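Local coordinates for catalase (Corynebacterium glutamicum, PDB 4B7H), which catalyses the breakdown of hydrogen peroxide to water and oxygen at a haem group, binds NADPH and is inhibited by nitric oxide, at residues A111-S116 with S161-N166; T119-H124 with R197-T202; Q276-E281 with K300-I305; N285-P290 with H447-D452. One frame throughout, in Å; residues are numbered along the deposited sequence. Where two conformers were deposited one is given.

Contact 1 lies near the haem, contact 2 between haem and NADPH, and contacts 3 and 4 near the NADPH. Contact 1 brings the side chain of Lys163 to about 9 Å from the bound nitric oxide. Contact 2 brings that of His124 to about 8 Å from the haem, and its Arg197 belongs to the NADPH pocket. The first two touch through Ala111 N and Asp122 OD2, 2.9 Å apart. In contact 3 the Gln276 side chain is about 4 Å from the NADPH. In contact 4 the side chain of Trp288 is about 6 Å from the NADPH. These two meet where Asp301 OD2 is 2.8 Å from Tyr286 OH. The centres of contacts 2 and 3 are about 28 Å apart.

Contact 1 (A111-S116 with S161-N166); sequences AGEQGS and SQKRLN
Glu113 and Arg164 form a two-pronged salt bridge. The side chains come from opposite directions. Arg164 offers its NE-NH2 edge side-on: NE reaches Glu113 OE2 at 2.7 Å, and NH2 reaches Glu113 OE1 at 2.9 Å. Both oxygens lie close to the guanidinium plane, but the carboxylate plane is turned 36° from it. OE1 is met on its syn side but somewhat out of the carboxylate plane, and OE2 from above that plane. The Arg164 chain is extended from CG to NE, which carries the guanidinium out to the acid.

The tightly packed part is at Ala111. Its CB sits 3.5 Å from Gln162 O and packs on Gln162 CB. Lys163 bends at its last torsion (chi4 -69°), and NZ donates to Ala111 O at 2.9 Å. The wetter part lies between this lysine and the acid. Lys163 NZ and Glu113 OE2 are 4.3 Å apart, too far for a salt bridge, and water 2 joins them. It accepts from NZ at 2.8 Å and donates to OE2. Water 1 also accepts from NZ. The ammonium and guanidinium groups together would probably favour an ionised Glu113.

Glu113 also begins a type I turn, its O taking both the N and OG of Ser116. Arg164 NH1 makes a second salt bridge, to Asp253 of the second subunit. The contact joins the loop between strands 100-108 and 125-132 to the end of helix 155-162, with helix 173-182 packed against Ser161 and Gln162.

Contact 2 (T119-H124 with R197-T202); sequences TWRDVH and RGTPKT. With NDP (NADPH dihydro-nicotinamide-adenine-dinucleotide phosphate), chain H.
Arg121 and Thr199 pack side chain on side chain. Arg121 sets CG opposite its backbone N (chi1 179°), and the chain then bends at chi3 (-56°). This fold places its guanidinium beside Gly198 and sets one face under Thr199 CG2, which stands 4.0 Å above the plane, toward the rim. Thr199 is rotated so that CG2 faces the arginine, while OG1 bonds to Phe239 O. Water 4 links Thr199 OG1 to Arg121 NH2, and NH2 also makes a salt bridge to Asp241.

Gly198 O receives a weak bond from Asp122 N at 3.3 Å and a CA-H contact from Arg121. Water 3 donates to it and to Trp120 O, and lies in the plane of the His124 ring, 2.7 Å from NE2. The same imidazole meets Pro200 CD obliquely, with His124 CD2 at 3.7 Å.

The two loops tie the strand 100-108 to 125-132 connection of the catalase barrel to the rim of the NADPH pocket. Arg197 belongs to that pocket. Its chain is extended from CG to NE. The guanidinium lies over the adenine but off centre, with NADPH C4A 3.3 Å from the guanidinium plane, toward its rim. Arg197 NH2 bonds weakly, at 3.2 Å, to NADPH O2B, which links the ribose to its 2'-phosphate. Trp236 makes a cation-pi contact with the same guanidinium, and Tyr192 OH bonds to NH1. Water 5 donates to both Arg197 O and Asp122 O, while Asp122 OD2 accepts from Val110 N and Ala111 N.

Contact 3 (Q276-E281 with K300-I305); sequences QIMPFE and KDYPLI
Tyr302 swings its ring toward the strand with CG opposite its own carbonyl carbon (chi1 -63°), and Met278 reaches out to it with CG opposite its backbone N (chi1 174°). Met278 CB then stands over one face of the ring, 4.3 Å from its centroid, in a CH-pi contact. The thioether stays on the same side of the ring, and its CE reaches Tyr302 CE2 at 3.6 Å. The sulfur is set obliquely at 5.2 Å from the ring centroid, a Met-aromatic contact. Pro279 CD touches Tyr302 CE1, and Tyr302 OH bonds to Asp282.

Gln276 crosses Tyr302 at about a right angle. Its NE2 donates to Tyr302 O at 2.9 Å, nearly straight (164°), with the acceptor in the amide plane. NE2 also bonds to Trp297 O, and OE1 accepts from His229 NE2, so both ends of the amide are held and its flip is fixed. Gln276 CG packs on Leu304 CD2. Water 6 bridges Ile277 N and Pro303 O.

Here strand 270-279 and the loop entering its antiparallel neighbour 305-314 meet at one end of this strand pair in the catalase beta barrel, beside the NADPH pocket that His229 and Trp297 line.

Contact 4 (N285-P290 with H447-D452); sequences NYRWNP and HQDDDD
A type I turn, His447 to Asp450, packs on residues Tyr286 to Pro290 and joins the loop after strand 270-279 to the chain leading into helix 454-463, which lines the NADPH pocket. His447 fills the middle. Its ND1 donates to Tyr286 O at 2.7 Å, with that oxygen in the ring plane. Asn289 CA sits over the centre of one ring face, 3.6 Å from the centroid, in a CH-pi contact. Pro290 CD touches CE1 of the same ring.

Asp449 makes the second group of bonds. Its N donates to Arg287 O at 2.8 Å. Arg287 turns CG between its backbone N and carbonyl carbon (chi1 63°) and bends at chi3, which brings NE to the anti lone pair of Asp449 OD2 at 2.8 Å. Arg287 NH2 adds a weak bond to that oxygen. The guanidinium and carboxylate planes stand 77° apart. Behind the arginine, Trp288 CH2 lies 3.3 Å from the guanidinium plane, over its centre, and Trp288 NE1 bonds weakly to Asp449 O. Helix 454-463 packs on the same indole.

The Asp450 carboxylate joins the two segments. OD1 takes Asn289 N on its syn lone pair at 2.9 Å. Asp450 OD2 takes His447 N, within the same turn, from above the carboxylate plane at 2.8 Å.

Two backbone N-H groups thus hold this buried carboxylate, which would probably favour its ionised form. Asp449 is steadied by a salt bridge. His447 acts as donor through ND1, and this bond, with Asn289 over the ring face, holds the rotation of the ring.

Contact 1 (A111-S116 with S161-N166)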
# COMPACT_ATOMS: atom_id res chain seq x y z
N ALA A 111 -24.84 0.22 2.41
CA ALA A 111 -24.33 -0.99 3.08
C ALA A 111 -23.63 -1.99 2.17
O ALA A 111 -22.62 -2.60 2.55
CB ALA A 111 -25.45 -1.68 3.85
N GLY A 112 -24.18 -2.20 0.98
CA GLY A 112 -23.69 -3.25 0.11
C GLY A 112 -22.32 -2.99 -0.49
O GLY A 112 -21.87 -1.85 -0.59
N GLU A 113 -21.65 -4.07 -0.90
CA GLU A 113 -20.35 -3.98 -1.53
C GLU A 113 -20.47 -3.70 -3.03
O GLU A 113 -21.58 -3.57 -3.55
CB GLU A 113 -19.57 -5.27 -1.27
CG GLU A 113 -19.39 -5.57 0.22
CD GLU A 113 -20.59 -6.25 0.87
OE1 GLU A 113 -21.54 -6.64 0.16
OE2 GLU A 113 -20.58 -6.42 2.10
N GLN A 114 -19.33 -3.69 -3.70
CA GLN A 114 -19.20 -3.33 -5.10
C GLN A 114 -20.12 -4.00 -6.11
O GLN A 114 -20.41 -3.41 -7.15
CB GLN A 114 -17.78 -3.62 -5.56
CG GLN A 114 -16.95 -2.39 -5.72
CD GLN A 114 -15.71 -2.70 -6.52
OE1 GLN A 114 -14.96 -3.61 -6.20
NE2 GLN A 114 -15.51 -1.96 -7.61
N GLY A 115 -20.54 -5.22 -5.84
CA GLY A 115 -21.29 -5.97 -6.83
C GLY A 115 -22.75 -6.08 -6.50
O GLY A 115 -23.51 -6.75 -7.21
N SER A 116 -23.15 -5.40 -5.43
CA SER A 116 -24.47 -5.57 -4.78
C SER A 116 -25.53 -4.74 -5.51
O SER A 116 -25.19 -3.82 -6.26
CB SER A 116 -24.43 -5.20 -3.29
OG SER A 116 -24.19 -3.82 -3.10
N SER A 161 -23.24 -2.59 11.89
CA SER A 161 -24.52 -3.27 12.12
C SER A 161 -25.30 -3.48 10.83
O SER A 161 -26.13 -4.40 10.73
CB SER A 161 -25.38 -2.54 13.16
OG SER A 161 -26.06 -1.43 12.61
N GLN A 162 -25.04 -2.64 9.83
CA GLN A 162 -25.65 -2.75 8.51
C GLN A 162 -24.93 -3.68 7.55
O GLN A 162 -25.45 -3.98 6.47
CB GLN A 162 -25.73 -1.36 7.89
CG GLN A 162 -26.76 -0.50 8.57
CD GLN A 162 -28.15 -0.94 8.20
OE1 GLN A 162 -28.47 -1.11 7.02
NE2 GLN A 162 -29.00 -1.18 9.21
N LYS A 163 -23.72 -4.10 7.93
CA LYS A 163 -22.88 -4.95 7.09
C LYS A 163 -22.93 -6.40 7.58
O LYS A 163 -24.00 -6.87 7.97
CB LYS A 163 -21.46 -4.37 6.96
CG LYS A 163 -21.40 -3.11 6.09
CD LYS A 163 -19.98 -2.58 5.98
CE LYS A 163 -19.76 -1.67 4.76
NZ LYS A 163 -19.83 -2.42 3.47
N ARG A 164 -21.82 -7.13 7.53
CA ARG A 164 -21.87 -8.57 7.76
C ARG A 164 -21.33 -9.00 9.11
O ARG A 164 -20.36 -8.42 9.62
CB ARG A 164 -21.10 -9.29 6.65
CG ARG A 164 -21.66 -8.97 5.28
CD ARG A 164 -20.77 -9.42 4.12
NE ARG A 164 -21.36 -8.92 2.88
CZ ARG A 164 -22.36 -9.52 2.24
NH1 ARG A 164 -22.84 -10.67 2.69
NH2 ARG A 164 -22.87 -8.97 1.14
N LEU A 165 -21.97 -10.02 9.68
CA LEU A 165 -21.50 -10.64 10.91
C LEU A 165 -20.05 -11.10 10.76
O LEU A 165 -19.65 -11.59 9.69
CB LEU A 165 -22.37 -11.84 11.26
CG LEU A 165 -23.82 -11.57 11.64
CD1 LEU A 165 -24.59 -12.87 11.76
CD2 LEU A 165 -23.88 -10.79 12.94
N ASN A 166 -19.25 -10.96 11.81
CA ASN A 166 -17.86 -11.35 11.72
C ASN A 166 -17.65 -12.85 11.51
O ASN A 166 -16.68 -13.25 10.87
CB ASN A 166 -17.07 -10.88 12.95
CG ASN A 166 -16.90 -9.38 13.00
OD1 ASN A 166 -17.01 -8.69 11.98
ND2 ASN A 166 -16.62 -8.85 14.18
O HOH W 1 -20.57 -0.12 1.28
O HOH W 2 -19.12 -5.14 3.92

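Contact 2 (T119-H124 with R197-T202)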
# COMPACT_ATOMS: atom_id res chain seq x y z
N THR A 119 -30.93 -1.59 -5.87
CA THR A 119 -32.29 -1.46 -5.34
C THR A 119 -32.57 -2.26 -4.06
O THR A 119 -33.74 -2.51 -3.72
CB THR A 119 -33.39 -1.73 -6.41
OG1 THR A 119 -33.27 -3.07 -6.89
CG2 THR A 119 -33.23 -0.77 -7.57
N TRP A 120 -31.52 -2.64 -3.34
CA TRP A 120 -31.72 -3.03 -1.95
C TRP A 120 -32.29 -1.81 -1.23
O TRP A 120 -31.94 -0.68 -1.56
CB TRP A 120 -30.38 -3.39 -1.29
CG TRP A 120 -29.93 -4.79 -1.52
CD1 TRP A 120 -30.58 -5.77 -2.21
CD2 TRP A 120 -28.71 -5.38 -1.03
NE1 TRP A 120 -29.85 -6.93 -2.19
CE2 TRP A 120 -28.69 -6.72 -1.48
CE3 TRP A 120 -27.64 -4.90 -0.28
CZ2 TRP A 120 -27.64 -7.59 -1.19
CZ3 TRP A 120 -26.59 -5.77 0.01
CH2 TRP A 120 -26.60 -7.10 -0.44
N ARG A 121 -33.17 -2.03 -0.24
CA ARG A 121 -33.63 -0.93 0.61
C ARG A 121 -32.42 -0.32 1.31
O ARG A 121 -31.64 -1.02 1.95
CB ARG A 121 -34.66 -1.39 1.65
CG ARG A 121 -35.12 -0.24 2.57
CD ARG A 121 -36.18 -0.63 3.60
NE ARG A 121 -37.33 -1.23 2.92
CZ ARG A 121 -38.28 -0.54 2.30
NH1 ARG A 121 -38.29 0.79 2.32
NH2 ARG A 121 -39.26 -1.19 1.68
N ASP A 122 -32.27 0.99 1.16
CA ASP A 122 -31.12 1.68 1.73
C ASP A 122 -31.29 3.16 1.52
O ASP A 122 -32.06 3.60 0.67
CB ASP A 122 -29.83 1.24 1.01
CG ASP A 122 -28.63 1.17 1.94
OD1 ASP A 122 -28.72 1.65 3.10
OD2 ASP A 122 -27.59 0.63 1.51
N VAL A 123 -30.54 3.94 2.30
CA VAL A 123 -30.31 5.34 1.98
C VAL A 123 -29.56 5.37 0.64
O VAL A 123 -28.78 4.44 0.34
CB VAL A 123 -29.45 6.01 3.08
CG1 VAL A 123 -28.98 7.39 2.66
CG2 VAL A 123 -30.22 6.07 4.40
N HIS A 124 -29.78 6.40 -0.17
CA HIS A 124 -28.94 6.62 -1.34
C HIS A 124 -28.12 7.88 -1.23
O HIS A 124 -28.63 8.96 -0.91
CB HIS A 124 -29.76 6.64 -2.63
CG HIS A 124 -30.36 5.31 -2.95
ND1 HIS A 124 -29.78 4.43 -3.83
CD2 HIS A 124 -31.45 4.69 -2.45
CE1 HIS A 124 -30.51 3.33 -3.89
NE2 HIS A 124 -31.53 3.46 -3.06
N ARG A 197 -39.66 5.90 0.37
CA ARG A 197 -38.40 6.50 -0.09
C ARG A 197 -37.16 5.63 0.15
O ARG A 197 -36.08 5.94 -0.34
CB ARG A 197 -38.20 7.89 0.51
CG ARG A 197 -39.25 8.88 0.05
CD ARG A 197 -38.93 10.28 0.47
NE ARG A 197 -39.96 11.19 0.01
CZ ARG A 197 -39.88 12.51 0.11
NH1 ARG A 197 -38.80 13.07 0.64
NH2 ARG A 197 -40.87 13.26 -0.33
N GLY A 198 -37.33 4.54 0.90
CA GLY A 198 -36.26 3.57 1.03
C GLY A 198 -35.94 2.87 -0.27
O GLY A 198 -34.87 2.29 -0.41
N THR A 199 -36.88 2.92 -1.22
CA THR A 199 -36.70 2.24 -2.51
C THR A 199 -37.07 3.11 -3.71
O THR A 199 -37.99 2.78 -4.46
CB THR A 199 -37.51 0.91 -2.56
OG1 THR A 199 -38.88 1.15 -2.23
CG2 THR A 199 -36.94 -0.11 -1.57
N PRO A 200 -36.32 4.21 -3.93
CA PRO A 200 -36.57 5.02 -5.13
C PRO A 200 -36.24 4.21 -6.38
O PRO A 200 -35.30 3.41 -6.35
CB PRO A 200 -35.57 6.18 -4.99
CG PRO A 200 -34.89 6.01 -3.65
CD PRO A 200 -35.07 4.59 -3.25
N LYS A 201 -36.98 4.41 -7.47
CA LYS A 201 -36.75 3.59 -8.66
C LYS A 201 -35.40 3.88 -9.31
O LYS A 201 -34.72 2.95 -9.77
CB LYS A 201 -37.87 3.77 -9.69
CG LYS A 201 -39.21 3.26 -9.23
CD LYS A 201 -40.23 3.28 -10.36
CE LYS A 201 -41.59 2.81 -9.86
NZ LYS A 201 -42.57 2.62 -10.97
N THR A 202 -35.02 5.15 -9.37
CA THR A 202 -33.80 5.55 -10.06
C THR A 202 -33.07 6.62 -9.26
O THR A 202 -33.57 7.12 -8.25
CB THR A 202 -34.09 6.16 -11.46
OG1 THR A 202 -34.58 7.50 -11.30
CG2 THR A 202 -35.12 5.33 -12.24
PA NDP H . -43.93 19.84 5.49
O1A NDP H . -45.34 19.43 5.23
O2A NDP H . -43.67 21.26 5.13
O5B NDP H . -42.97 18.87 4.65
C5B NDP H . -43.15 17.47 4.69
C4B NDP H . -42.05 16.87 3.84
O4B NDP H . -42.16 15.45 3.87
C3B NDP H . -42.15 17.32 2.38
O3B NDP H . -40.87 17.65 1.89
C2B NDP H . -42.73 16.09 1.71
O2B NDP H . -42.46 15.98 0.32
C1B NDP H . -42.09 15.00 2.54
N9A NDP H . -42.68 13.66 2.31
C8A NDP H . -43.86 13.37 1.67
N7A NDP H . -44.02 12.03 1.65
C5A NDP H . -42.95 11.45 2.25
C6A NDP H . -42.61 10.13 2.49
N6A NDP H . -43.22 9.15 1.82
N1A NDP H . -41.44 9.84 3.16
C2A NDP H . -40.61 10.87 3.57
N3A NDP H . -40.95 12.18 3.32
C4A NDP H . -42.10 12.47 2.67
O3 NDP H . -43.60 19.52 7.04
PN NDP H . -42.18 19.81 7.76
O1N NDP H . -41.21 20.41 6.81
O2N NDP H . -42.50 20.48 9.05
O5D NDP H . -41.66 18.33 8.13
C5D NDP H . -42.57 17.36 8.62
C4D NDP H . -41.92 15.99 8.55
O4D NDP H . -41.64 15.68 7.20
C3D NDP H . -40.59 15.97 9.28
O3D NDP H . -40.75 15.56 10.64
C2D NDP H . -39.76 15.00 8.46
O2D NDP H . -39.90 13.70 8.97
C1D NDP H . -40.40 15.01 7.07
N1N NDP H . -39.54 15.70 6.08
C2N NDP H . -39.02 16.92 6.40
C3N NDP H . -38.21 17.63 5.53
C7N NDP H . -37.67 18.95 5.98
O7N NDP H . -36.44 19.38 5.47
N7N NDP H . -38.33 19.67 6.87
C4N NDP H . -37.86 17.11 4.15
C5N NDP H . -38.49 15.77 3.89
C6N NDP H . -39.28 15.14 4.85
P2B NDP H . -43.53 16.51 -0.77
O1X NDP H . -44.86 15.84 -0.49
O2X NDP H . -43.64 18.02 -0.63
O3X NDP H . -42.99 16.13 -2.14
O HOH W 3 -33.30 1.49 -2.49
O HOH W 4 -40.41 0.62 -0.06
O HOH W 5 -33.51 5.83 0.37

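Contact 3 (Q276-E281 with K300-I305)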
# COMPACT_ATOMS: atom_id res chain seq x y z
N GLN A 276 -32.92 26.35 2.88
CA GLN A 276 -33.56 26.96 4.03
C GLN A 276 -32.52 27.87 4.65
O GLN A 276 -31.34 27.52 4.73
CB GLN A 276 -33.98 25.90 5.05
CG GLN A 276 -35.05 24.95 4.57
CD GLN A 276 -35.34 23.86 5.58
OE1 GLN A 276 -34.53 22.95 5.76
NE2 GLN A 276 -36.49 23.95 6.24
N ILE A 277 -32.95 29.05 5.09
CA ILE A 277 -32.04 30.01 5.70
C ILE A 277 -32.55 30.40 7.08
O ILE A 277 -33.63 30.98 7.21
CB ILE A 277 -31.88 31.27 4.82
CG1 ILE A 277 -31.32 30.89 3.44
CG2 ILE A 277 -30.97 32.30 5.51
CD1 ILE A 277 -31.16 32.06 2.49
N MET A 278 -31.78 30.05 8.11
CA MET A 278 -32.11 30.42 9.48
C MET A 278 -31.19 31.53 9.96
O MET A 278 -29.98 31.36 10.03
CB MET A 278 -32.00 29.21 10.40
CG MET A 278 -32.20 29.54 11.88
SD MET A 278 -31.89 28.11 12.94
CE MET A 278 -33.30 27.08 12.57
N PRO A 279 -31.76 32.70 10.28
CA PRO A 279 -30.92 33.78 10.81
C PRO A 279 -30.10 33.30 12.01
O PRO A 279 -30.59 32.49 12.81
CB PRO A 279 -31.95 34.83 11.25
CG PRO A 279 -33.11 34.60 10.33
CD PRO A 279 -33.17 33.11 10.15
N PHE A 280 -28.87 33.78 12.12
CA PHE A 280 -27.96 33.37 13.18
C PHE A 280 -28.62 33.51 14.55
O PHE A 280 -28.50 32.62 15.40
CB PHE A 280 -26.69 34.22 13.11
CG PHE A 280 -25.55 33.73 13.97
CD1 PHE A 280 -24.66 32.77 13.51
CD2 PHE A 280 -25.36 34.26 15.24
CE1 PHE A 280 -23.61 32.33 14.30
CE2 PHE A 280 -24.31 33.83 16.04
CZ PHE A 280 -23.43 32.86 15.57
N GLU A 281 -29.36 34.60 14.76
CA GLU A 281 -29.98 34.86 16.05
C GLU A 281 -31.22 34.00 16.35
O GLU A 281 -31.70 33.99 17.48
CB GLU A 281 -30.30 36.35 16.20
CG GLU A 281 -31.38 36.86 15.27
CD GLU A 281 -30.85 37.36 13.94
OE1 GLU A 281 -29.78 36.88 13.49
OE2 GLU A 281 -31.52 38.23 13.33
N LYS A 300 -42.38 24.82 7.32
CA LYS A 300 -43.36 25.82 7.70
C LYS A 300 -42.68 26.98 8.42
O LYS A 300 -43.15 28.12 8.37
CB LYS A 300 -44.44 25.21 8.60
CG LYS A 300 -45.06 23.96 8.03
CD LYS A 300 -46.28 23.53 8.83
CE LYS A 300 -46.57 22.05 8.66
NZ LYS A 300 -47.91 21.68 9.18
N ASP A 301 -41.57 26.69 9.09
CA ASP A 301 -40.80 27.72 9.78
C ASP A 301 -39.78 28.35 8.84
O ASP A 301 -39.55 29.56 8.89
CB ASP A 301 -40.11 27.13 11.01
CG ASP A 301 -41.09 26.57 12.03
OD1 ASP A 301 -42.15 27.19 12.26
OD2 ASP A 301 -40.80 25.49 12.60
N TYR A 302 -39.18 27.52 7.99
CA TYR A 302 -38.13 27.96 7.08
C TYR A 302 -38.41 27.39 5.69
O TYR A 302 -37.95 26.29 5.36
CB TYR A 302 -36.75 27.54 7.61
CG TYR A 302 -36.48 28.21 8.93
CD1 TYR A 302 -36.07 29.54 8.97
CD2 TYR A 302 -36.68 27.54 10.13
CE1 TYR A 302 -35.86 30.19 10.17
CE2 TYR A 302 -36.47 28.19 11.34
CZ TYR A 302 -36.06 29.50 11.36
OH TYR A 302 -35.85 30.14 12.56
N PRO A 303 -39.19 28.12 4.89
CA PRO A 303 -39.55 27.63 3.55
C PRO A 303 -38.34 27.53 2.63
O PRO A 303 -37.31 28.13 2.91
CB PRO A 303 -40.52 28.70 3.02
CG PRO A 303 -41.01 29.42 4.24
CD PRO A 303 -39.86 29.40 5.20
N LEU A 304 -38.47 26.79 1.54
CA LEU A 304 -37.38 26.68 0.59
C LEU A 304 -37.23 27.97 -0.21
O LEU A 304 -38.22 28.52 -0.71
CB LEU A 304 -37.58 25.48 -0.33
CG LEU A 304 -37.76 24.14 0.39
CD1 LEU A 304 -37.84 22.99 -0.62
CD2 LEU A 304 -36.66 23.87 1.44
N ILE A 305 -35.99 28.46 -0.30
CA ILE A 305 -35.66 29.67 -1.06
C ILE A 305 -34.86 29.24 -2.30
O ILE A 305 -33.86 28.54 -2.18
CB ILE A 305 -34.80 30.65 -0.22
CG1 ILE A 305 -35.64 31.36 0.84
CG2 ILE A 305 -34.20 31.73 -1.10
CD1 ILE A 305 -35.88 30.58 2.06
O HOH W 6 -35.81 29.40 4.94

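Contact 4 (N285-P290 with H447-D452)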
# COMPACT_ATOMS: atom_id res chain seq x y z
N ASN A 285 -33.31 29.78 20.06
CA ASN A 285 -34.71 29.63 20.47
C ASN A 285 -35.57 28.75 19.55
O ASN A 285 -36.78 28.64 19.76
CB ASN A 285 -35.37 31.00 20.66
CG ASN A 285 -34.75 31.80 21.79
OD1 ASN A 285 -34.40 31.26 22.84
ND2 ASN A 285 -34.60 33.10 21.57
N TYR A 286 -34.96 28.11 18.56
CA TYR A 286 -35.75 27.21 17.71
C TYR A 286 -36.29 26.06 18.56
O TYR A 286 -35.65 25.64 19.53
CB TYR A 286 -34.96 26.69 16.50
CG TYR A 286 -35.85 26.03 15.47
CD1 TYR A 286 -36.99 26.67 15.01
CD2 TYR A 286 -35.56 24.76 14.98
CE1 TYR A 286 -37.82 26.07 14.09
CE2 TYR A 286 -36.39 24.15 14.05
CZ TYR A 286 -37.51 24.82 13.60
OH TYR A 286 -38.34 24.23 12.68
N ARG A 287 -37.48 25.57 18.21
CA ARG A 287 -38.12 24.51 19.00
C ARG A 287 -37.30 23.22 19.03
O ARG A 287 -37.41 22.42 19.97
CB ARG A 287 -39.55 24.24 18.49
CG ARG A 287 -39.61 23.72 17.06
CD ARG A 287 -41.04 23.54 16.56
NE ARG A 287 -41.74 22.47 17.26
CZ ARG A 287 -42.80 21.84 16.77
NH1 ARG A 287 -43.27 22.16 15.57
NH2 ARG A 287 -43.38 20.87 17.47
N TRP A 288 -36.48 23.01 18.00
CA TRP A 288 -35.54 21.89 17.94
C TRP A 288 -34.11 22.40 17.90
O TRP A 288 -33.85 23.51 17.43
CB TRP A 288 -35.81 21.01 16.71
CG TRP A 288 -37.05 20.20 16.86
CD1 TRP A 288 -37.29 19.24 17.80
CD2 TRP A 288 -38.24 20.27 16.05
NE1 TRP A 288 -38.55 18.71 17.62
CE2 TRP A 288 -39.15 19.32 16.55
CE3 TRP A 288 -38.61 21.04 14.94
CZ2 TRP A 288 -40.41 19.12 15.99
CZ3 TRP A 288 -39.87 20.84 14.38
CH2 TRP A 288 -40.75 19.89 14.91
N ASN A 289 -33.17 21.59 18.38
CA ASN A 289 -31.76 21.96 18.25
C ASN A 289 -31.41 22.03 16.77
O ASN A 289 -31.59 21.05 16.04
CB ASN A 289 -30.87 20.95 18.96
CG ASN A 289 -29.40 21.37 18.98
OD1 ASN A 289 -28.80 21.60 17.93
ND2 ASN A 289 -28.83 21.46 20.17
N PRO A 290 -30.93 23.20 16.30
CA PRO A 290 -30.77 23.38 14.85
C PRO A 290 -29.53 22.70 14.28
O PRO A 290 -29.35 22.71 13.07
CB PRO A 290 -30.68 24.91 14.71
CG PRO A 290 -30.14 25.38 16.01
CD PRO A 290 -30.69 24.44 17.05
N HIS A 447 -33.33 21.72 23.38
CA HIS A 447 -34.39 22.62 22.98
C HIS A 447 -35.75 22.03 23.35
O HIS A 447 -35.87 20.85 23.66
CB HIS A 447 -34.30 22.94 21.48
CG HIS A 447 -33.11 23.76 21.11
ND1 HIS A 447 -33.20 24.90 20.33
CD2 HIS A 447 -31.79 23.61 21.40
CE1 HIS A 447 -31.99 25.41 20.17
NE2 HIS A 447 -31.12 24.65 20.81
N GLN A 448 -36.77 22.89 23.34
CA GLN A 448 -38.10 22.58 23.86
C GLN A 448 -38.66 21.23 23.41
O GLN A 448 -39.19 20.46 24.22
CB GLN A 448 -39.05 23.71 23.45
CG GLN A 448 -40.46 23.60 23.96
CD GLN A 448 -41.26 24.83 23.61
OE1 GLN A 448 -42.00 24.84 22.63
NE2 GLN A 448 -41.10 25.89 24.40
N ASP A 449 -38.55 20.94 22.12
CA ASP A 449 -39.19 19.75 21.58
C ASP A 449 -38.20 18.65 21.20
O ASP A 449 -38.54 17.75 20.43
CB ASP A 449 -40.08 20.13 20.39
CG ASP A 449 -41.26 21.00 20.80
OD1 ASP A 449 -41.73 20.87 21.94
OD2 ASP A 449 -41.72 21.82 19.97
N ASP A 450 -36.97 18.70 21.72
CA ASP A 450 -35.98 17.68 21.39
C ASP A 450 -36.27 16.36 22.09
O ASP A 450 -36.28 16.28 23.32
CB ASP A 450 -34.57 18.14 21.79
CG ASP A 450 -34.01 19.20 20.86
OD1 ASP A 450 -34.46 19.31 19.71
OD2 ASP A 450 -33.07 19.90 21.30
N ASP A 451 -36.49 15.32 21.29
CA ASP A 451 -36.48 13.94 21.76
C ASP A 451 -36.16 13.08 20.53
O ASP A 451 -35.91 13.62 19.45
CB ASP A 451 -37.82 13.54 22.42
CG ASP A 451 -38.87 13.05 21.43
OD1 ASP A 451 -38.90 13.54 20.28
OD2 ASP A 451 -39.66 12.17 21.80
N ASP A 452 -36.17 11.76 20.69
CA ASP A 452 -35.80 10.88 19.58
C ASP A 452 -36.96 10.49 18.67
O ASP A 452 -36.75 9.93 17.60
CB ASP A 452 -35.13 9.61 20.10
CG ASP A 452 -33.78 9.87 20.74
OD1 ASP A 452 -33.12 10.87 20.37
OD2 ASP A 452 -33.36 9.07 21.60
O HOH W 7 -36.36 25.61 22.47